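Glycerol dehydrogenase (Schizosaccharomyces pombe, PDB 1TA9) oxidises glycerol to dihydroxyacetone, probably with NAD+ as the hydride acceptor and a catalytic zinc ion, in the assimilation of glycerol. Local coordinates at residues R76-R81 / L210-T215; C175-S180 / T215-R220; A221-L226 / S281-V286. All blocks are in the same frame, centred on the assembly; numbering follows the deposited sequence.

Contacts 1 and 2 share Thr215 and hang on neighbouring strands of the parallel sheet, 210-214 and 172-176; helix 223-245 of contact 3, which is only partly buried, follows helix 215-220 of contact 2 in the chain, and these two contacts touch where Val219 packs on Asn282 and Gly285. Contact 1 is buried and mixed, with one carboxylate taking backbone N-H groups beside a pair of phenylalanine rings. Contact 2, also buried, is made of methyl groups on a loop backbone of the probable NAD+ site, without hydrogen bonds between the segments. In contact 3 an asparagine and a water join two helices. The Arg76-Asp216 salt bridge ties contact 1 to contact 2; contacts 1 and 3 do not touch.

Contact 1: residues R76-R81 / L210-T215; sequences RHAFTR and LIFIDT
Arg76 enters the contact through its backbone and CB, with CB 3.4 Å from Thr215 OG1; the two side chains cross at about a right angle. The threonine hydroxyl bonds to Glu292 instead, and the arginine chain runs off extended to salt bridges with Asp216 and with Asp412 of a third subunit. At His77 the backbone turns into the grip of Asp214: His77 N donates to Asp214 OD2 at 2.8 Å, a bent bond (142° at the hydrogen) that arrives from above the carboxylate plane. Ala78 comes next, setting its CB 3.7 Å from Phe212 CE1, while its carbonyl O lies near the plane of the Phe212 ring, 3.1 Å from CZ at the rim. That same oxygen also accepts the backbone N-H of Arg81, which closes the short 3-10 turn.

Phe79 makes two kinds of contact. Its N donates to Asp214 OD1 at 3.1 Å, a straighter bond than the one from His77. Its ring lies with one face on Asp214 CB, which stands 3.4 Å from the ring centroid and almost on the ring normal. The edge of this ring is turned toward the face of Phe212 in an offset edge-to-face pair, centroids 5.3 Å apart and planes at 64°. With CG anti to its backbone N (chi1 -177°), Asp214 sends its carboxylate out into the turn and leaves CB under the phenyl ring.

Asp214 is also the N-cap of helix 215-220, OD2 accepting from Asp216 N. One buried carboxylate thus gathers three backbone N-H groups, two from the turn and one from the helix start. These bonds tie the loop after strand 71-75 to the end of strand 210-214. They probably also stabilise the negative charge.

Contact 2: residues C175-S180 / T215-R220; sequences CPTTAS and TDVIVR
Ile218 presses its CD1 methyl onto the peptide joining Thr177 and Thr178. The methyl sits above the peptide plane, 3.3 Å from Thr177 C and 3.4 Å from Thr178 N, and it also lies 3.8 Å from Pro176 O. The other branch, CG2, reaches Ala179 CB at 4.1 Å, a looser touch. With CG1 beside the backbone N (chi1 -53°) and CG2 beside the carbonyl carbon, the two branches lie over different parts of the loop. One helix position earlier, Val217 brings CG1 to 3.5 Å from Thr177 O and 4.0 Å from Thr177 CB. This methyl is the branch anti to the backbone N (chi1 173°), which carries it out from the helix toward the loop.

The helix that presents both residues is pinned at its start by the bond from Val219 N to Thr215 O, 2.9 Å. A separate clasp runs along it on residues that do not meet the loop, a salt bridge from Arg220 NE to Asp216 OD1 at 3.0 Å. Across the contact, Ala179 O accepts from Asn298, and Thr177 to Ser180 probably line the NAD+ site at the end of strand 172-176.

Helix 100-115 flanks the valine side, Cys106 touching both Thr177 and Val217. On the isoleucine side stand Phe291 and Val295 of helix 289-307, with Ile213 of the adjacent strand 210-214 also against it.

Contact 3: residues A221-L226 / S281-V286; sequences APVRFL and SNTRGV
A water between the two segments is gripped by three groups: it donates to Asn282 OD1 at 2.6 Å and to Pro222 O at 2.7 Å, and weakly accepts from Leu226 N. It sits beside the start of helix 223-245, bridging Pro222 O and the N-H four residues on, and links them to the asparagine. The other end of the amide is used as well, Asn282 ND2 donating to Ala221 O at 3.2 Å. The donor nitrogen lies nearly along the C=O axis of Ala221, whereas Ala221 O is tilted 22° out of the Asn282 amide plane. Swung anti to the backbone N (chi1 -168°), the amide points off its own helix at the start of the other.

Leu226 CB at 3.2 Å and Val223 CA at 3.4 Å press on Asn282 OD1. Val223 CG1 lies 3.7 Å from Thr283 OG1, a hydroxyl whose hydrogen bond is to Ile279 O of its own helix.

The start of helix 223-245 is thus joined to the last turn of helix 258-284 through an asparagine amide and a bound water, in the helical part characteristic of iron-containing alcohol dehydrogenases; helix 223-245 goes on to carry the zinc ligand Asp232.

Contact 1: residues R76-R81 / L210-T215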
ATOM      1  N   ARG B  76      10.471  37.669  14.920  1.00 13.39           N
ATOM      2  CA  ARG B  76       9.555  38.693  15.397  1.00 13.80           C
ATOM      3  C   ARG B  76      10.318  39.756  16.179  1.00 14.21           C
ATOM      4  O   ARG B  76      11.059  39.438  17.110  1.00 14.30           O
ATOM      5  CB  ARG B  76       8.472  38.073  16.280  1.00 13.47           C
ATOM      6  CG  ARG B  76       7.312  39.020  16.514  1.00 13.22           C
ATOM      7  CD  ARG B  76       6.194  38.384  17.305  1.00 13.11           C
ATOM      8  NE  ARG B  76       4.979  39.176  17.163  1.00 13.39           N
ATOM      9  CZ  ARG B  76       3.789  38.837  17.645  1.00 13.36           C
ATOM     10  NH1 ARG B  76       3.633  37.707  18.322  1.00 13.39           N
ATOM     11  NH2 ARG B  76       2.746  39.628  17.429  1.00 13.31           N
ATOM     12  N   HIS B  77      10.131  41.014  15.789  1.00 14.79           N
ATOM     13  CA  HIS B  77      10.800  42.150  16.424  1.00 15.35           C
ATOM     14  C   HIS B  77      12.278  42.177  16.046  1.00 15.45           C
ATOM     15  O   HIS B  77      13.074  42.883  16.663  1.00 15.47           O
ATOM     16  CB  HIS B  77      10.660  42.075  17.950  1.00 15.71           C
ATOM     17  CG  HIS B  77       9.242  41.991  18.421  1.00 16.12           C
ATOM     18  ND1 HIS B  77       8.305  42.958  18.133  1.00 16.44           N
ATOM     19  CD2 HIS B  77       8.598  41.048  19.149  1.00 16.43           C
ATOM     20  CE1 HIS B  77       7.143  42.616  18.663  1.00 16.47           C
ATOM     21  NE2 HIS B  77       7.294  41.460  19.284  1.00 16.70           N
ATOM     22  N   ALA B  78      12.634  41.413  15.017  1.00 15.65           N
ATOM     23  CA  ALA B  78      14.017  41.329  14.562  1.00 15.83           C
ATOM     24  C   ALA B  78      14.661  42.682  14.278  1.00 16.02           C
ATOM     25  O   ALA B  78      15.855  42.855  14.509  1.00 15.98           O
ATOM     26  CB  ALA B  78      14.105  40.443  13.323  1.00 15.81           C
ATOM     27  N   PHE B  79      13.885  43.640  13.776  1.00 16.31           N
ATOM     28  CA  PHE B  79      14.448  44.953  13.480  1.00 16.84           C
ATOM     29  C   PHE B  79      15.051  45.615  14.717  1.00 17.53           C
ATOM     30  O   PHE B  79      15.868  46.523  14.593  1.00 17.83           O
ATOM     31  CB  PHE B  79      13.398  45.888  12.863  1.00 16.34           C
ATOM     32  CG  PHE B  79      13.005  45.528  11.451  1.00 15.99           C
ATOM     33  CD1 PHE B  79      13.825  44.729  10.658  1.00 15.72           C
ATOM     34  CD2 PHE B  79      11.826  46.025  10.901  1.00 15.82           C
ATOM     35  CE1 PHE B  79      13.475  44.429   9.336  1.00 15.57           C
ATOM     36  CE2 PHE B  79      11.470  45.733   9.585  1.00 15.55           C
ATOM     37  CZ  PHE B  79      12.299  44.932   8.799  1.00 15.45           C
ATOM     38  N   THR B  80      14.654  45.165  15.908  1.00 18.23           N
ATOM     39  CA  THR B  80      15.198  45.738  17.140  1.00 18.78           C
ATOM     40  C   THR B  80      16.567  45.137  17.434  1.00 19.04           C
ATOM     41  O   THR B  80      17.235  45.528  18.390  1.00 19.36           O
ATOM     42  CB  THR B  80      14.284  45.483  18.361  1.00 18.83           C
ATOM     43  OG1 THR B  80      14.203  44.076  18.621  1.00 19.10           O
ATOM     44  CG2 THR B  80      12.890  46.043  18.112  1.00 18.99           C
ATOM     45  N   ARG B  81      16.970  44.180  16.604  1.00 19.27           N
ATOM     46  CA  ARG B  81      18.263  43.512  16.731  1.00 19.45           C
ATOM     47  C   ARG B  81      19.064  43.734  15.446  1.00 19.37           C
ATOM     48  O   ARG B  81      19.931  42.935  15.103  1.00 19.43           O
ATOM     49  CB  ARG B  81      18.071  42.004  16.942  1.00 19.69           C
ATOM     50  CG  ARG B  81      17.377  41.611  18.237  1.00 19.98           C
ATOM     51  CD  ARG B  81      17.277  40.093  18.369  1.00 20.14           C
ATOM     52  NE  ARG B  81      16.230  39.520  17.526  1.00 19.91           N
ATOM     53  CZ  ARG B  81      14.931  39.597  17.797  1.00 20.09           C
ATOM     54  NH1 ARG B  81      14.515  40.225  18.890  1.00 19.78           N
ATOM     55  NH2 ARG B  81      14.045  39.038  16.983  1.00 19.97           N
ATOM     56  N   LEU B 210      22.157  40.337   2.524  1.00 13.49           N
ATOM     57  CA  LEU B 210      21.312  39.919   3.631  1.00 13.50           C
ATOM     58  C   LEU B 210      19.846  40.235   3.388  1.00 13.33           C
ATOM     59  O   LEU B 210      19.510  41.333   2.949  1.00 13.54           O
ATOM     60  CB  LEU B 210      21.743  40.619   4.930  1.00 13.77           C
ATOM     61  CG  LEU B 210      20.772  40.564   6.123  1.00 13.78           C
ATOM     62  CD1 LEU B 210      20.711  39.160   6.700  1.00 13.74           C
ATOM     63  CD2 LEU B 210      21.229  41.549   7.197  1.00 14.22           C
ATOM     64  N   ILE B 211      18.985  39.255   3.646  1.00 13.04           N
ATOM     65  CA  ILE B 211      17.541  39.456   3.550  1.00 12.78           C
ATOM     66  C   ILE B 211      17.161  39.418   5.029  1.00 12.80           C
ATOM     67  O   ILE B 211      17.393  38.423   5.713  1.00 12.42           O
ATOM     68  CB  ILE B 211      16.836  38.336   2.759  1.00 12.69           C
ATOM     69  CG1 ILE B 211      16.893  38.627   1.250  1.00 12.81           C
ATOM     70  CG2 ILE B 211      15.362  38.297   3.136  1.00 12.21           C
ATOM     71  CD1 ILE B 211      18.258  38.970   0.702  1.00 12.82           C
ATOM     72  N   PHE B 212      16.601  40.520   5.513  1.00 13.07           N
ATOM     73  CA  PHE B 212      16.268  40.695   6.925  1.00 13.37           C
ATOM     74  C   PHE B 212      14.769  40.934   7.062  1.00 13.67           C
ATOM     75  O   PHE B 212      14.246  41.932   6.566  1.00 13.44           O
ATOM     76  CB  PHE B 212      17.085  41.897   7.426  1.00 13.93           C
ATOM     77  CG  PHE B 212      17.065  42.102   8.915  1.00 14.29           C
ATOM     78  CD1 PHE B 212      17.018  41.029   9.792  1.00 14.66           C
ATOM     79  CD2 PHE B 212      17.162  43.389   9.436  1.00 14.39           C
ATOM     80  CE1 PHE B 212      17.066  41.236  11.175  1.00 15.03           C
ATOM     81  CE2 PHE B 212      17.210  43.605  10.808  1.00 14.97           C
ATOM     82  CZ  PHE B 212      17.162  42.526  11.681  1.00 14.75           C
ATOM     83  N   ILE B 213      14.084  40.016   7.737  1.00 13.65           N
ATOM     84  CA  ILE B 213      12.633  40.109   7.889  1.00 14.11           C
ATOM     85  C   ILE B 213      12.146  40.136   9.327  1.00 13.93           C
ATOM     86  O   ILE B 213      12.477  39.252  10.117  1.00 14.23           O
ATOM     87  CB  ILE B 213      11.933  38.910   7.202  1.00 14.49           C
ATOM     88  CG1 ILE B 213      12.381  38.804   5.747  1.00 15.25           C
ATOM     89  CG2 ILE B 213      10.409  39.065   7.287  1.00 14.85           C
ATOM     90  CD1 ILE B 213      11.855  37.570   5.042  1.00 15.86           C
ATOM     91  N   ASP B 214      11.346  41.146   9.660  1.00 13.40           N
ATOM     92  CA  ASP B 214      10.774  41.256  10.996  1.00 13.08           C
ATOM     93  C   ASP B 214       9.336  40.760  10.848  1.00 12.70           C
ATOM     94  O   ASP B 214       8.500  41.418  10.231  1.00 12.55           O
ATOM     95  CB  ASP B 214      10.808  42.711  11.476  1.00 13.27           C
ATOM     96  CG  ASP B 214      10.295  42.874  12.903  1.00 13.82           C
ATOM     97  OD1 ASP B 214      10.814  43.755  13.626  1.00 13.91           O
ATOM     98  OD2 ASP B 214       9.368  42.136  13.302  1.00 13.81           O
ATOM     99  N   THR B 215       9.055  39.586  11.401  1.00 12.37           N
ATOM    100  CA  THR B 215       7.730  38.996  11.272  1.00 12.23           C
ATOM    101  C   THR B 215       6.608  39.704  12.031  1.00 12.10           C
ATOM    102  O   THR B 215       5.431  39.409  11.814  1.00 11.56           O
ATOM    103  CB  THR B 215       7.765  37.507  11.642  1.00 12.36           C
ATOM    104  OG1 THR B 215       8.404  37.340  12.911  1.00 12.64           O
ATOM    105  CG2 THR B 215       8.546  36.726  10.585  1.00 12.56           C
TER

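Contact 2: residues C175-S180 / T215-R220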
ATOM      1  N   CYS B 175      15.119  44.397   3.321  1.00 15.77           N
ATOM      2  CA  CYS B 175      14.173  44.129   4.396  1.00 15.96           C
ATOM      3  C   CYS B 175      12.727  44.231   3.933  1.00 15.89           C
ATOM      4  O   CYS B 175      12.116  45.297   4.007  1.00 15.90           O
ATOM      5  CB  CYS B 175      14.400  45.112   5.544  1.00 16.06           C
ATOM      6  SG  CYS B 175      16.128  45.335   5.980  1.00 16.66           S
ATOM      7  N   PRO B 176      12.158  43.120   3.449  1.00 15.95           N
ATOM      8  CA  PRO B 176      10.770  43.149   2.991  1.00 16.04           C
ATOM      9  C   PRO B 176       9.822  43.420   4.159  1.00 16.13           C
ATOM     10  O   PRO B 176      10.019  42.896   5.256  1.00 16.18           O
ATOM     11  CB  PRO B 176      10.579  41.760   2.380  1.00 16.09           C
ATOM     12  CG  PRO B 176      11.508  40.908   3.180  1.00 16.08           C
ATOM     13  CD  PRO B 176      12.740  41.774   3.300  1.00 16.11           C
ATOM     14  N   THR B 177       8.800  44.238   3.921  1.00 16.15           N
ATOM     15  CA  THR B 177       7.838  44.571   4.964  1.00 16.38           C
ATOM     16  C   THR B 177       6.518  43.814   4.798  1.00 16.58           C
ATOM     17  O   THR B 177       5.577  43.986   5.579  1.00 15.98           O
ATOM     18  CB  THR B 177       7.581  46.088   5.008  1.00 16.57           C
ATOM     19  OG1 THR B 177       7.222  46.556   3.704  1.00 16.75           O
ATOM     20  CG2 THR B 177       8.838  46.811   5.477  1.00 16.65           C
ATOM     21  N   THR B 178       6.468  42.976   3.769  1.00 16.82           N
ATOM     22  CA  THR B 178       5.318  42.121   3.495  1.00 17.52           C
ATOM     23  C   THR B 178       5.929  40.886   2.851  1.00 17.36           C
ATOM     24  O   THR B 178       7.061  40.928   2.374  1.00 17.45           O
ATOM     25  CB  THR B 178       4.324  42.744   2.494  1.00 17.94           C
ATOM     26  OG1 THR B 178       5.002  43.036   1.269  1.00 18.95           O
ATOM     27  CG2 THR B 178       3.712  44.020   3.063  1.00 18.33           C
ATOM     28  N   ALA B 179       5.197  39.782   2.848  1.00 17.32           N
ATOM     29  CA  ALA B 179       5.707  38.559   2.242  1.00 17.34           C
ATOM     30  C   ALA B 179       4.834  38.269   1.027  1.00 17.46           C
ATOM     31  O   ALA B 179       4.208  37.215   0.944  1.00 17.03           O
ATOM     32  CB  ALA B 179       5.626  37.413   3.249  1.00 17.27           C
ATOM     33  N   SER B 180       4.811  39.209   0.083  1.00 17.63           N
ATOM     34  CA  SER B 180       3.968  39.088  -1.105  1.00 18.03           C
ATOM     35  C   SER B 180       4.595  38.574  -2.399  1.00 18.10           C
ATOM     36  O   SER B 180       3.889  38.378  -3.386  1.00 18.10           O
ATOM     37  CB  SER B 180       3.289  40.432  -1.380  1.00 18.41           C
ATOM     38  OG  SER B 180       4.251  41.449  -1.588  1.00 19.23           O
ATOM     39  N   THR B 215       9.055  39.586  11.401  1.00 12.37           N
ATOM     40  CA  THR B 215       7.730  38.996  11.272  1.00 12.23           C
ATOM     41  C   THR B 215       6.608  39.704  12.031  1.00 12.10           C
ATOM     42  O   THR B 215       5.431  39.409  11.814  1.00 11.56           O
ATOM     43  CB  THR B 215       7.765  37.507  11.642  1.00 12.36           C
ATOM     44  OG1 THR B 215       8.404  37.340  12.911  1.00 12.64           O
ATOM     45  CG2 THR B 215       8.546  36.726  10.585  1.00 12.56           C
ATOM     46  N   ASP B 216       6.952  40.638  12.914  1.00 11.98           N
ATOM     47  CA  ASP B 216       5.909  41.374  13.621  1.00 12.14           C
ATOM     48  C   ASP B 216       5.331  42.363  12.617  1.00 12.13           C
ATOM     49  O   ASP B 216       4.140  42.683  12.642  1.00 12.19           O
ATOM     50  CB  ASP B 216       6.469  42.117  14.832  1.00 12.42           C
ATOM     51  CG  ASP B 216       5.375  42.731  15.688  1.00 13.06           C
ATOM     52  OD1 ASP B 216       5.178  43.964  15.623  1.00 13.44           O
ATOM     53  OD2 ASP B 216       4.698  41.973  16.416  1.00 13.53           O
ATOM     54  N   VAL B 217       6.187  42.846  11.724  1.00 12.06           N
ATOM     55  CA  VAL B 217       5.752  43.771  10.685  1.00 12.01           C
ATOM     56  C   VAL B 217       4.920  42.989   9.668  1.00 12.27           C
ATOM     57  O   VAL B 217       3.877  43.453   9.202  1.00 11.77           O
ATOM     58  CB  VAL B 217       6.954  44.402   9.964  1.00 12.23           C
ATOM     59  CG1 VAL B 217       6.477  45.234   8.775  1.00 12.02           C
ATOM     60  CG2 VAL B 217       7.747  45.266  10.936  1.00 12.00           C
ATOM     61  N   ILE B 218       5.386  41.791   9.335  1.00 12.33           N
ATOM     62  CA  ILE B 218       4.686  40.954   8.371  1.00 12.84           C
ATOM     63  C   ILE B 218       3.289  40.542   8.854  1.00 12.90           C
ATOM     64  O   ILE B 218       2.317  40.634   8.103  1.00 13.01           O
ATOM     65  CB  ILE B 218       5.500  39.666   8.046  1.00 12.87           C
ATOM     66  CG1 ILE B 218       6.926  40.027   7.614  1.00 13.18           C
ATOM     67  CG2 ILE B 218       4.805  38.877   6.954  1.00 12.95           C
ATOM     68  CD1 ILE B 218       7.007  40.990   6.437  1.00 13.68           C
ATOM     69  N   VAL B 219       3.180  40.107  10.107  1.00 13.02           N
ATOM     70  CA  VAL B 219       1.889  39.659  10.632  1.00 13.43           C
ATOM     71  C   VAL B 219       0.865  40.791  10.764  1.00 13.82           C
ATOM     72  O   VAL B 219      -0.339  40.539  10.785  1.00 13.64           O
ATOM     73  CB  VAL B 219       2.051  38.947  12.003  1.00 13.46           C
ATOM     74  CG1 VAL B 219       2.178  39.968  13.120  1.00 13.35           C
ATOM     75  CG2 VAL B 219       0.871  38.004  12.251  1.00 13.76           C
ATOM     76  N   ARG B 220       1.347  42.030  10.843  1.00 14.01           N
ATOM     77  CA  ARG B 220       0.471  43.199  10.972  1.00 14.33           C
ATOM     78  C   ARG B 220      -0.064  43.695   9.631  1.00 14.16           C
ATOM     79  O   ARG B 220      -0.998  44.493   9.584  1.00 14.28           O
ATOM     80  CB  ARG B 220       1.216  44.350  11.662  1.00 15.06           C
ATOM     81  CG  ARG B 220       1.427  44.169  13.157  1.00 16.48           C
ATOM     82  CD  ARG B 220       2.323  45.277  13.711  1.00 17.58           C
ATOM     83  NE  ARG B 220       2.496  45.177  15.159  1.00 19.00           N
ATOM     84  CZ  ARG B 220       1.581  45.551  16.050  1.00 19.94           C
ATOM     85  NH1 ARG B 220       0.421  46.053  15.644  1.00 20.26           N
ATOM     86  NH2 ARG B 220       1.825  45.423  17.348  1.00 20.44           N
TER

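Contact 3: residues A221-L226 / S281-V286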
ATOM      1  N   ALA B 221       0.526  43.230   8.539  1.00 13.84           N
ATOM      2  CA  ALA B 221       0.085  43.659   7.216  1.00 13.51           C
ATOM      3  C   ALA B 221      -1.187  42.922   6.799  1.00 13.49           C
ATOM      4  O   ALA B 221      -1.467  41.826   7.285  1.00 13.33           O
ATOM      5  CB  ALA B 221       1.186  43.403   6.200  1.00 13.80           C
ATOM      6  N   PRO B 222      -1.984  43.527   5.899  1.00 13.30           N
ATOM      7  CA  PRO B 222      -3.222  42.890   5.434  1.00 13.14           C
ATOM      8  C   PRO B 222      -2.910  41.505   4.873  1.00 12.54           C
ATOM      9  O   PRO B 222      -1.961  41.344   4.110  1.00 12.58           O
ATOM     10  CB  PRO B 222      -3.715  43.848   4.358  1.00 13.02           C
ATOM     11  CG  PRO B 222      -3.251  45.180   4.875  1.00 13.70           C
ATOM     12  CD  PRO B 222      -1.841  44.876   5.324  1.00 13.53           C
ATOM     13  N   VAL B 223      -3.714  40.512   5.236  1.00 12.19           N
ATOM     14  CA  VAL B 223      -3.472  39.148   4.779  1.00 11.64           C
ATOM     15  C   VAL B 223      -3.484  38.975   3.254  1.00 11.74           C
ATOM     16  O   VAL B 223      -2.971  37.982   2.733  1.00 11.53           O
ATOM     17  CB  VAL B 223      -4.471  38.165   5.447  1.00 11.72           C
ATOM     18  CG1 VAL B 223      -5.878  38.415   4.937  1.00 11.35           C
ATOM     19  CG2 VAL B 223      -4.026  36.723   5.208  1.00 11.34           C
ATOM     20  N   ARG B 224      -4.048  39.936   2.526  1.00 11.42           N
ATOM     21  CA  ARG B 224      -4.049  39.834   1.068  1.00 11.32           C
ATOM     22  C   ARG B 224      -2.591  39.760   0.583  1.00 11.38           C
ATOM     23  O   ARG B 224      -2.286  39.072  -0.390  1.00 11.15           O
ATOM     24  CB  ARG B 224      -4.748  41.044   0.435  1.00 11.27           C
ATOM     25  CG  ARG B 224      -4.779  41.000  -1.085  1.00 11.27           C
ATOM     26  CD  ARG B 224      -5.252  42.311  -1.717  1.00 11.59           C
ATOM     27  NE  ARG B 224      -5.166  42.242  -3.178  1.00 11.72           N
ATOM     28  CZ  ARG B 224      -5.285  43.282  -3.996  1.00 11.72           C
ATOM     29  NH1 ARG B 224      -5.497  44.500  -3.509  1.00 11.74           N
ATOM     30  NH2 ARG B 224      -5.186  43.104  -5.306  1.00 11.63           N
ATOM     31  N   PHE B 225      -1.693  40.459   1.270  1.00 11.68           N
ATOM     32  CA  PHE B 225      -0.276  40.456   0.899  1.00 12.11           C
ATOM     33  C   PHE B 225       0.359  39.069   1.033  1.00 11.85           C
ATOM     34  O   PHE B 225       1.086  38.618   0.144  1.00 11.43           O
ATOM     35  CB  PHE B 225       0.502  41.455   1.761  1.00 13.39           C
ATOM     36  CG  PHE B 225       0.277  42.890   1.379  1.00 14.57           C
ATOM     37  CD1 PHE B 225       0.912  43.433   0.264  1.00 15.35           C
ATOM     38  CD2 PHE B 225      -0.581  43.693   2.121  1.00 15.16           C
ATOM     39  CE1 PHE B 225       0.693  44.761  -0.108  1.00 15.67           C
ATOM     40  CE2 PHE B 225      -0.810  45.024   1.758  1.00 15.63           C
ATOM     41  CZ  PHE B 225      -0.172  45.556   0.642  1.00 15.69           C
ATOM     42  N   LEU B 226       0.097  38.404   2.154  1.00 11.60           N
ATOM     43  CA  LEU B 226       0.644  37.068   2.387  1.00 11.36           C
ATOM     44  C   LEU B 226       0.130  36.109   1.323  1.00 11.05           C
ATOM     45  O   LEU B 226       0.882  35.286   0.800  1.00 10.98           O
ATOM     46  CB  LEU B 226       0.238  36.548   3.773  1.00 11.53           C
ATOM     47  CG  LEU B 226       0.715  35.127   4.114  1.00 11.62           C
ATOM     48  CD1 LEU B 226       2.226  35.136   4.315  1.00 11.95           C
ATOM     49  CD2 LEU B 226       0.026  34.623   5.376  1.00 11.80           C
ATOM     50  N   SER B 281      -3.674  32.620  10.722  1.00 10.08           N
ATOM     51  CA  SER B 281      -2.836  33.286  11.716  1.00 10.14           C
ATOM     52  C   SER B 281      -2.676  34.778  11.404  1.00 10.57           C
ATOM     53  O   SER B 281      -2.885  35.631  12.274  1.00 10.56           O
ATOM     54  CB  SER B 281      -1.452  32.619  11.780  1.00 10.14           C
ATOM     55  OG  SER B 281      -1.537  31.310  12.328  1.00  9.56           O
ATOM     56  N   ASN B 282      -2.304  35.083  10.161  1.00 10.80           N
ATOM     57  CA  ASN B 282      -2.114  36.468   9.706  1.00 11.17           C
ATOM     58  C   ASN B 282      -3.418  37.243   9.925  1.00 11.65           C
ATOM     59  O   ASN B 282      -3.417  38.360  10.457  1.00 11.72           O
ATOM     60  CB  ASN B 282      -1.738  36.454   8.213  1.00 11.26           C
ATOM     61  CG  ASN B 282      -1.239  37.800   7.692  1.00 11.57           C
ATOM     62  OD1 ASN B 282      -0.793  37.890   6.544  1.00 11.30           O
ATOM     63  ND2 ASN B 282      -1.308  38.844   8.520  1.00 11.45           N
ATOM     64  N   THR B 283      -4.532  36.648   9.513  1.00 11.92           N
ATOM     65  CA  THR B 283      -5.837  37.284   9.671  1.00 12.72           C
ATOM     66  C   THR B 283      -6.128  37.606  11.141  1.00 13.09           C
ATOM     67  O   THR B 283      -6.638  38.681  11.461  1.00 13.04           O
ATOM     68  CB  THR B 283      -6.969  36.380   9.120  1.00 12.94           C
ATOM     69  OG1 THR B 283      -6.753  36.138   7.724  1.00 13.37           O
ATOM     70  CG2 THR B 283      -8.320  37.050   9.288  1.00 13.76           C
ATOM     71  N   ARG B 284      -5.795  36.676  12.032  1.00 13.39           N
ATOM     72  CA  ARG B 284      -6.033  36.858  13.466  1.00 13.94           C
ATOM     73  C   ARG B 284      -4.930  37.700  14.110  1.00 14.18           C
ATOM     74  O   ARG B 284      -5.010  38.047  15.287  1.00 14.59           O
ATOM     75  CB  ARG B 284      -6.124  35.484  14.154  1.00 14.08           C
ATOM     76  CG  ARG B 284      -6.607  35.497  15.607  1.00 14.40           C
ATOM     77  CD  ARG B 284      -8.024  36.059  15.704  1.00 14.66           C
ATOM     78  NE  ARG B 284      -8.566  36.003  17.061  1.00 14.80           N
ATOM     79  CZ  ARG B 284      -9.271  34.986  17.548  1.00 15.23           C
ATOM     80  NH1 ARG B 284      -9.528  33.924  16.792  1.00 14.81           N
ATOM     81  NH2 ARG B 284      -9.731  35.036  18.795  1.00 15.05           N
ATOM     82  N   GLY B 285      -3.898  38.021  13.334  1.00 14.06           N
ATOM     83  CA  GLY B 285      -2.805  38.827  13.850  1.00 13.82           C
ATOM     84  C   GLY B 285      -1.865  38.112  14.805  1.00 13.61           C
ATOM     85  O   GLY B 285      -1.207  38.755  15.623  1.00 13.71           O
ATOM     86  N   VAL B 286      -1.788  36.788  14.707  1.00 13.33           N
ATOM     87  CA  VAL B 286      -0.912  36.020  15.589  1.00 13.03           C
ATOM     88  C   VAL B 286       0.252  35.411  14.814  1.00 13.34           C
ATOM     89  O   VAL B 286       0.068  34.803  13.758  1.00 12.74           O
ATOM     90  CB  VAL B 286      -1.697  34.911  16.337  1.00 12.91           C
ATOM     91  CG1 VAL B 286      -2.723  35.553  17.266  1.00 12.73           C
ATOM     92  CG2 VAL B 286      -2.394  33.989  15.349  1.00 12.37           C
TER
HETATM   93  O   HOH W   1       0.084  39.739   4.877  1.00 17.95           O